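Local atomic coordinates of fatty acid synthase 1, isoform A (Drosophila melanogaster, PDB entry 6FN6), a protein that probably carries out the de novo synthesis of long-chain saturated fatty acids from acetyl-CoA and malonyl-CoA with NADPH, this piece holding its dehydratase, enoylreductase and ketoreductase domains. Residues A22-D27 against Y143-I148; G948-V953 against R975-V980. All blocks are in the same frame, centred on the assembly; numbering follows the deposited sequence.

Contact 1 (A22-D27 against Y143-I148); sequences AGHTID and YDYGGI
H24 and Y145 meet through different first torsions: the imidazole stands anti to its own backbone N (chi1 -170°), whereas the phenol lies beside its own (chi1 -67°), and the two side chains run side by side, their ring planes turned 50° apart. H24 CD2 reaches the edge of the phenol, in its plane, 3.6 Å from Y145 CE1. I26 completes the group, its CD1 lying 3.6 Å from Y143 CD1 at that ring's edge and 3.8 Å from Y145 CE1; a branched aliphatic chain suits this place between aromatic neighbours.

The backbones pair as a short, weakly bonded antiparallel ladder. G146 N sits on a lone pair of G23 O at 2.8 Å, and D144 N reaches T25 O at 2.9 Å, tilted from the carbonyl plane. G23 suits its position because a side chain would run into G146 O.

On the other face T25 OG1 donates to A22 O at 2.8 Å, while its CG2 lies 3.9 Å from D144 CB. With an alanine at this position, A22 O would probably lose its hydroxyl partner and a gap open beside D144 CB.

H24 ND1 is hydrogen-bonded to L31 O, and the H24 side chain meets D175. H24 and D175 are the predicted proton acceptor and donor of the double-hotdog dehydratase; I26 and the Y145 ring probably limit how the imidazole turns, while L31 O fixes ND1.

Contact 2 (G948-V953 against R975-V980); sequences GARYIV and RGVKVV
I952, R950 and V977 bury the most surface where two neighbouring parallel strands, 951-955 and 978-982, meet in a beta-alpha-beta unit of the ketoreductase's Rossmann fold; helix 963-974 makes the crossover. I952 grips the second strand with both polar backbone atoms: its N donates to K978 O at 2.8 Å, nearly straight at 172°, and its O accepts V980 N at 2.9 Å, so the pair straddles V979 in regular parallel fashion. Its side chain turns CG1 beside the backbone N (chi1 -63°) and sets it against V977 CG1 at 3.8 Å. Beta-branched residues suit both places, since they favour extended backbone and fill the layer between sheet and helices: I952 touches T941, and V977 touches V945 and W972.

R950 comes just before its strand and starts the ladder with its O, which takes the N-H of K978 at 3.1 Å. A long residue serves here because its aliphatic part can pass V977, CD lying 4.2 Å from V977 CG2, while its guanidinium turns back to backbone carbonyls. Bends at chi1 and chi2 double the chain back, and NH2, which also bonds V945 O, donates to A949 O at 2.8 Å from well above that carbonyl's plane.

In the fold
Contact 1 comes first along the chain and closes before contact 2 opens; their centres lie 34 Å apart and their nearest atoms about 17 Å, without touching. They share no sheet. Residues 22-27 and 143-148 belong to a small four-stranded antiparallel sheet in the dehydratase and link its predicted N-terminal and C-terminal hotdog regions. Residues 948-953 and 975-980, in the ketoreductase, pair two adjacent parallel strands of its Rossmann-type domain, 978-982 being the outermost. One contact therefore joins two halves of a domain beside its predicted active site, while the other joins two strands of a sheet away from annotated sites, as fits a modifying region made of distinct catalytic domains strung along one chain.

Contact 1 (A22-D27 against Y143-I148)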
ATOM      1  N   ALA A  22     -11.395 -35.071  -8.770  1.00 44.58           N
ATOM      2  CA  ALA A  22     -10.776 -35.429 -10.039  1.00 44.82           C
ATOM      3  C   ALA A  22     -11.504 -34.763 -11.206  1.00 44.42           C
ATOM      4  O   ALA A  22     -10.934 -34.573 -12.279  1.00 47.71           O
ATOM      5  CB  ALA A  22     -10.761 -36.936 -10.213  1.00 47.26           C
ATOM      6  N   GLY A  23     -12.769 -34.417 -10.992  1.00 42.13           N
ATOM      7  CA  GLY A  23     -13.566 -33.766 -12.014  1.00 40.22           C
ATOM      8  C   GLY A  23     -13.059 -32.390 -12.392  1.00 39.52           C
ATOM      9  O   GLY A  23     -13.317 -31.910 -13.494  1.00 40.29           O
ATOM     10  N   HIS A  24     -12.348 -31.745 -11.471  1.00 40.35           N
ATOM     11  CA  HIS A  24     -11.811 -30.412 -11.717  1.00 36.32           C
ATOM     12  C   HIS A  24     -10.460 -30.496 -12.420  1.00 36.65           C
ATOM     13  O   HIS A  24      -9.443 -30.049 -11.889  1.00 36.46           O
ATOM     14  CB  HIS A  24     -11.689 -29.640 -10.403  1.00 35.92           C
ATOM     15  CG  HIS A  24     -11.361 -28.190 -10.578  1.00 35.97           C
ATOM     16  ND1 HIS A  24     -10.082 -27.692 -10.448  1.00 36.11           N
ATOM     17  CD2 HIS A  24     -12.147 -27.129 -10.880  1.00 33.54           C
ATOM     18  CE1 HIS A  24     -10.096 -26.388 -10.659  1.00 33.85           C
ATOM     19  NE2 HIS A  24     -11.338 -26.022 -10.924  1.00 32.48           N
ATOM     20  N   THR A  25     -10.462 -31.066 -13.623  1.00 35.66           N
ATOM     21  CA  THR A  25      -9.244 -31.216 -14.411  1.00 36.28           C
ATOM     22  C   THR A  25      -9.037 -29.991 -15.296  1.00 34.93           C
ATOM     23  O   THR A  25      -9.942 -29.572 -16.015  1.00 34.12           O
ATOM     24  CB  THR A  25      -9.297 -32.492 -15.279  1.00 37.95           C
ATOM     25  OG1 THR A  25      -9.428 -33.642 -14.433  1.00 40.32           O
ATOM     26  CG2 THR A  25      -8.039 -32.644 -16.132  1.00 39.20           C
ATOM     27  N   ILE A  26      -7.839 -29.418 -15.234  1.00 35.41           N
ATOM     28  CA  ILE A  26      -7.519 -28.223 -16.006  1.00 41.59           C
ATOM     29  C   ILE A  26      -6.267 -28.478 -16.828  1.00 44.34           C
ATOM     30  O   ILE A  26      -5.199 -28.746 -16.278  1.00 43.96           O
ATOM     31  CB  ILE A  26      -7.317 -26.991 -15.096  1.00 47.33           C
ATOM     32  CG1 ILE A  26      -8.512 -26.793 -14.158  1.00 50.21           C
ATOM     33  CG2 ILE A  26      -7.069 -25.741 -15.938  1.00 47.69           C
ATOM     34  CD1 ILE A  26      -9.798 -26.421 -14.851  1.00 49.38           C
ATOM     35  N   ASP A  27      -6.403 -28.377 -18.146  1.00 56.45           N
ATOM     36  CA  ASP A  27      -5.270 -28.528 -19.049  1.00 56.16           C
ATOM     37  C   ASP A  27      -4.541 -29.850 -18.806  1.00 59.11           C
ATOM     38  O   ASP A  27      -3.313 -29.890 -18.745  1.00 62.59           O
ATOM     39  CB  ASP A  27      -4.306 -27.350 -18.881  1.00 55.89           C
ATOM     40  CG  ASP A  27      -3.332 -27.219 -20.039  1.00 57.70           C
ATOM     41  OD1 ASP A  27      -3.482 -27.957 -21.034  1.00 59.92           O
ATOM     42  OD2 ASP A  27      -2.421 -26.369 -19.958  1.00 57.26           O
ATOM     43  N   TYR A 143     -10.179 -26.102 -20.218  1.00 51.08           N
ATOM     44  CA  TYR A 143     -10.895 -26.682 -19.088  1.00 46.62           C
ATOM     45  C   TYR A 143     -11.436 -28.064 -19.433  1.00 47.36           C
ATOM     46  O   TYR A 143     -12.249 -28.209 -20.346  1.00 47.63           O
ATOM     47  CB  TYR A 143     -12.054 -25.785 -18.656  1.00 41.97           C
ATOM     48  CG  TYR A 143     -11.678 -24.350 -18.377  1.00 40.05           C
ATOM     49  CD1 TYR A 143     -11.240 -23.958 -17.118  1.00 40.28           C
ATOM     50  CD2 TYR A 143     -11.777 -23.385 -19.366  1.00 37.79           C
ATOM     51  CE1 TYR A 143     -10.901 -22.644 -16.857  1.00 39.16           C
ATOM     52  CE2 TYR A 143     -11.441 -22.069 -19.117  1.00 37.19           C
ATOM     53  CZ  TYR A 143     -11.006 -21.701 -17.860  1.00 37.93           C
ATOM     54  OH  TYR A 143     -10.669 -20.388 -17.616  1.00 36.27           O
ATOM     55  N   ASP A 144     -10.998 -29.074 -18.689  1.00 37.78           N
ATOM     56  CA  ASP A 144     -11.445 -30.443 -18.918  1.00 37.62           C
ATOM     57  C   ASP A 144     -12.325 -30.920 -17.770  1.00 35.18           C
ATOM     58  O   ASP A 144     -12.031 -31.926 -17.129  1.00 38.41           O
ATOM     59  CB  ASP A 144     -10.240 -31.366 -19.073  1.00 42.23           C
ATOM     60  CG  ASP A 144      -9.261 -30.867 -20.118  1.00 46.43           C
ATOM     61  OD1 ASP A 144      -9.555 -31.004 -21.324  1.00 49.79           O
ATOM     62  OD2 ASP A 144      -8.203 -30.324 -19.731  1.00 46.66           O
ATOM     63  N   TYR A 145     -13.422 -30.211 -17.533  1.00 35.90           N
ATOM     64  CA  TYR A 145     -14.295 -30.523 -16.410  1.00 35.26           C
ATOM     65  C   TYR A 145     -14.994 -31.864 -16.606  1.00 37.90           C
ATOM     66  O   TYR A 145     -15.300 -32.264 -17.732  1.00 40.37           O
ATOM     67  CB  TYR A 145     -15.341 -29.421 -16.216  1.00 33.38           C
ATOM     68  CG  TYR A 145     -14.772 -28.090 -15.769  1.00 34.00           C
ATOM     69  CD1 TYR A 145     -14.070 -27.976 -14.576  1.00 33.47           C
ATOM     70  CD2 TYR A 145     -14.947 -26.945 -16.536  1.00 33.90           C
ATOM     71  CE1 TYR A 145     -13.549 -26.758 -14.163  1.00 33.47           C
ATOM     72  CE2 TYR A 145     -14.432 -25.723 -16.130  1.00 31.63           C
ATOM     73  CZ  TYR A 145     -13.735 -25.638 -14.946  1.00 33.40           C
ATOM     74  OH  TYR A 145     -13.223 -24.428 -14.543  1.00 33.38           O
ATOM     75  N   GLY A 146     -15.236 -32.553 -15.496  1.00 43.75           N
ATOM     76  CA  GLY A 146     -15.909 -33.836 -15.512  1.00 46.35           C
ATOM     77  C   GLY A 146     -16.733 -34.054 -14.261  1.00 46.76           C
ATOM     78  O   GLY A 146     -16.594 -33.322 -13.281  1.00 48.03           O
ATOM     79  N   GLY A 147     -17.600 -35.061 -14.294  1.00 41.10           N
ATOM     80  CA  GLY A 147     -18.445 -35.376 -13.159  1.00 42.13           C
ATOM     81  C   GLY A 147     -19.328 -34.223 -12.716  1.00 40.92           C
ATOM     82  O   GLY A 147     -19.918 -33.524 -13.540  1.00 39.99           O
ATOM     83  N   ILE A 148     -19.419 -34.026 -11.405  1.00 43.85           N
ATOM     84  CA  ILE A 148     -20.334 -33.038 -10.843  1.00 44.03           C
ATOM     85  C   ILE A 148     -19.861 -31.612 -11.127  1.00 40.70           C
ATOM     86  O   ILE A 148     -20.614 -30.657 -10.949  1.00 39.98           O
ATOM     87  CB  ILE A 148     -20.523 -33.262  -9.331  1.00 44.38           C
ATOM     88  CG1 ILE A 148     -19.193 -33.109  -8.585  1.00 42.21           C
ATOM     89  CG2 ILE A 148     -21.127 -34.643  -9.083  1.00 46.12           C
ATOM     90  CD1 ILE A 148     -19.331 -33.127  -7.077  1.00 42.99           C
TER

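Contact 2 (G948-V953 against R975-V980)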
ATOM      1  N   GLY A 948      -8.700 -13.988 -42.694  1.00 35.83           N
ATOM      2  CA  GLY A 948      -9.184 -12.843 -43.445  1.00 34.12           C
ATOM      3  C   GLY A 948     -10.507 -13.003 -44.172  1.00 31.69           C
ATOM      4  O   GLY A 948     -10.973 -12.062 -44.813  1.00 30.96           O
ATOM      5  N   ALA A 949     -11.119 -14.178 -44.091  1.00 41.10           N
ATOM      6  CA  ALA A 949     -12.410 -14.385 -44.737  1.00 41.81           C
ATOM      7  C   ALA A 949     -13.458 -13.492 -44.075  1.00 43.08           C
ATOM      8  O   ALA A 949     -13.531 -13.413 -42.848  1.00 40.63           O
ATOM      9  CB  ALA A 949     -12.818 -15.844 -44.664  1.00 41.51           C
ATOM     10  N   ARG A 950     -14.265 -12.819 -44.888  1.00 39.94           N
ATOM     11  CA  ARG A 950     -15.264 -11.888 -44.372  1.00 44.47           C
ATOM     12  C   ARG A 950     -16.658 -12.152 -44.946  1.00 43.25           C
ATOM     13  O   ARG A 950     -17.606 -11.421 -44.658  1.00 41.98           O
ATOM     14  CB  ARG A 950     -14.838 -10.450 -44.670  1.00 51.52           C
ATOM     15  CG  ARG A 950     -13.619  -9.990 -43.880  1.00 58.65           C
ATOM     16  CD  ARG A 950     -13.928  -9.846 -42.395  1.00 65.68           C
ATOM     17  NE  ARG A 950     -12.752  -9.459 -41.617  1.00 73.14           N
ATOM     18  CZ  ARG A 950     -11.838 -10.307 -41.154  1.00 79.02           C
ATOM     19  NH1 ARG A 950     -10.808  -9.849 -40.454  1.00 79.98           N
ATOM     20  NH2 ARG A 950     -11.947 -11.611 -41.383  1.00 80.85           N
ATOM     21  N   TYR A 951     -16.774 -13.197 -45.758  1.00 32.52           N
ATOM     22  CA  TYR A 951     -18.063 -13.628 -46.287  1.00 32.94           C
ATOM     23  C   TYR A 951     -18.152 -15.148 -46.224  1.00 32.27           C
ATOM     24  O   TYR A 951     -17.403 -15.851 -46.904  1.00 31.86           O
ATOM     25  CB  TYR A 951     -18.259 -13.140 -47.719  1.00 33.80           C
ATOM     26  CG  TYR A 951     -18.315 -11.637 -47.860  1.00 39.40           C
ATOM     27  CD1 TYR A 951     -17.167 -10.904 -48.130  1.00 43.09           C
ATOM     28  CD2 TYR A 951     -19.515 -10.950 -47.733  1.00 43.52           C
ATOM     29  CE1 TYR A 951     -17.211  -9.530 -48.264  1.00 44.99           C
ATOM     30  CE2 TYR A 951     -19.569  -9.575 -47.866  1.00 46.30           C
ATOM     31  CZ  TYR A 951     -18.415  -8.871 -48.132  1.00 46.31           C
ATOM     32  OH  TYR A 951     -18.462  -7.504 -48.266  1.00 38.01           O
ATOM     33  N   ILE A 952     -19.061 -15.646 -45.391  1.00 32.29           N
ATOM     34  CA  ILE A 952     -19.173 -17.077 -45.141  1.00 31.79           C
ATOM     35  C   ILE A 952     -20.565 -17.572 -45.501  1.00 32.51           C
ATOM     36  O   ILE A 952     -21.571 -16.972 -45.118  1.00 33.24           O
ATOM     37  CB  ILE A 952     -18.843 -17.408 -43.672  1.00 31.19           C
ATOM     38  CG1 ILE A 952     -17.395 -17.034 -43.344  1.00 30.51           C
ATOM     39  CG2 ILE A 952     -19.117 -18.881 -43.370  1.00 30.93           C
ATOM     40  CD1 ILE A 952     -16.347 -17.843 -44.081  1.00 35.37           C
ATOM     41  N   VAL A 953     -20.615 -18.680 -46.235  1.00 36.17           N
ATOM     42  CA  VAL A 953     -21.875 -19.348 -46.534  1.00 33.73           C
ATOM     43  C   VAL A 953     -21.821 -20.776 -46.011  1.00 34.09           C
ATOM     44  O   VAL A 953     -20.955 -21.559 -46.399  1.00 33.12           O
ATOM     45  CB  VAL A 953     -22.176 -19.329 -48.041  1.00 36.17           C
ATOM     46  CG1 VAL A 953     -23.523 -19.974 -48.325  1.00 34.48           C
ATOM     47  CG2 VAL A 953     -22.137 -17.905 -48.576  1.00 36.43           C
ATOM     48  N   ARG A 975     -17.489  -9.802 -35.155  1.00 42.89           N
ATOM     49  CA  ARG A 975     -16.193  -9.483 -35.745  1.00 46.34           C
ATOM     50  C   ARG A 975     -16.360  -8.927 -37.160  1.00 42.19           C
ATOM     51  O   ARG A 975     -15.378  -8.658 -37.849  1.00 40.55           O
ATOM     52  CB  ARG A 975     -15.291 -10.725 -35.763  1.00 54.43           C
ATOM     53  CG  ARG A 975     -14.640 -11.039 -34.418  1.00 62.35           C
ATOM     54  CD  ARG A 975     -13.554 -12.109 -34.521  1.00 68.12           C
ATOM     55  NE  ARG A 975     -14.100 -13.464 -34.460  1.00 74.54           N
ATOM     56  CZ  ARG A 975     -13.382 -14.574 -34.610  1.00 79.66           C
ATOM     57  NH1 ARG A 975     -12.076 -14.506 -34.836  1.00 81.82           N
ATOM     58  NH2 ARG A 975     -13.973 -15.760 -34.532  1.00 80.84           N
ATOM     59  N   GLY A 976     -17.607  -8.747 -37.584  1.00 37.35           N
ATOM     60  CA  GLY A 976     -17.898  -8.108 -38.854  1.00 38.79           C
ATOM     61  C   GLY A 976     -17.978  -9.057 -40.036  1.00 40.21           C
ATOM     62  O   GLY A 976     -17.834  -8.635 -41.185  1.00 42.19           O
ATOM     63  N   VAL A 977     -18.232 -10.335 -39.769  1.00 45.46           N
ATOM     64  CA  VAL A 977     -18.317 -11.327 -40.835  1.00 42.79           C
ATOM     65  C   VAL A 977     -19.763 -11.521 -41.269  1.00 36.63           C
ATOM     66  O   VAL A 977     -20.673 -11.595 -40.445  1.00 35.45           O
ATOM     67  CB  VAL A 977     -17.697 -12.671 -40.400  1.00 47.59           C
ATOM     68  CG1 VAL A 977     -17.879 -13.733 -41.483  1.00 49.10           C
ATOM     69  CG2 VAL A 977     -16.228 -12.498 -40.073  1.00 47.66           C
ATOM     70  N   LYS A 978     -19.963 -11.604 -42.578  1.00 46.34           N
ATOM     71  CA  LYS A 978     -21.277 -11.882 -43.137  1.00 44.06           C
ATOM     72  C   LYS A 978     -21.504 -13.389 -43.197  1.00 36.18           C
ATOM     73  O   LYS A 978     -20.843 -14.096 -43.958  1.00 34.81           O
ATOM     74  CB  LYS A 978     -21.406 -11.264 -44.530  1.00 47.07           C
ATOM     75  CG  LYS A 978     -22.709 -11.580 -45.247  1.00 53.24           C
ATOM     76  CD  LYS A 978     -23.898 -10.926 -44.572  1.00 59.56           C
ATOM     77  CE  LYS A 978     -25.193 -11.284 -45.281  1.00 65.17           C
ATOM     78  NZ  LYS A 978     -26.377 -10.632 -44.656  1.00 67.61           N
ATOM     79  N   VAL A 979     -22.439 -13.871 -42.385  1.00 34.94           N
ATOM     80  CA  VAL A 979     -22.729 -15.294 -42.316  1.00 35.84           C
ATOM     81  C   VAL A 979     -24.090 -15.571 -42.935  1.00 35.62           C
ATOM     82  O   VAL A 979     -25.091 -14.961 -42.562  1.00 38.40           O
ATOM     83  CB  VAL A 979     -22.683 -15.805 -40.867  1.00 34.96           C
ATOM     84  CG1 VAL A 979     -22.823 -17.324 -40.831  1.00 33.81           C
ATOM     85  CG2 VAL A 979     -21.394 -15.362 -40.181  1.00 34.01           C
ATOM     86  N   VAL A 980     -24.115 -16.498 -43.885  1.00 34.98           N
ATOM     87  CA  VAL A 980     -25.357 -16.914 -44.515  1.00 35.98           C
ATOM     88  C   VAL A 980     -25.539 -18.406 -44.285  1.00 35.63           C
ATOM     89  O   VAL A 980     -24.640 -19.198 -44.571  1.00 34.74           O
ATOM     90  CB  VAL A 980     -25.364 -16.575 -46.021  1.00 36.43           C
ATOM     91  CG1 VAL A 980     -26.601 -17.135 -46.699  1.00 37.46           C
ATOM     92  CG2 VAL A 980     -25.279 -15.076 -46.232  1.00 37.06           C
TER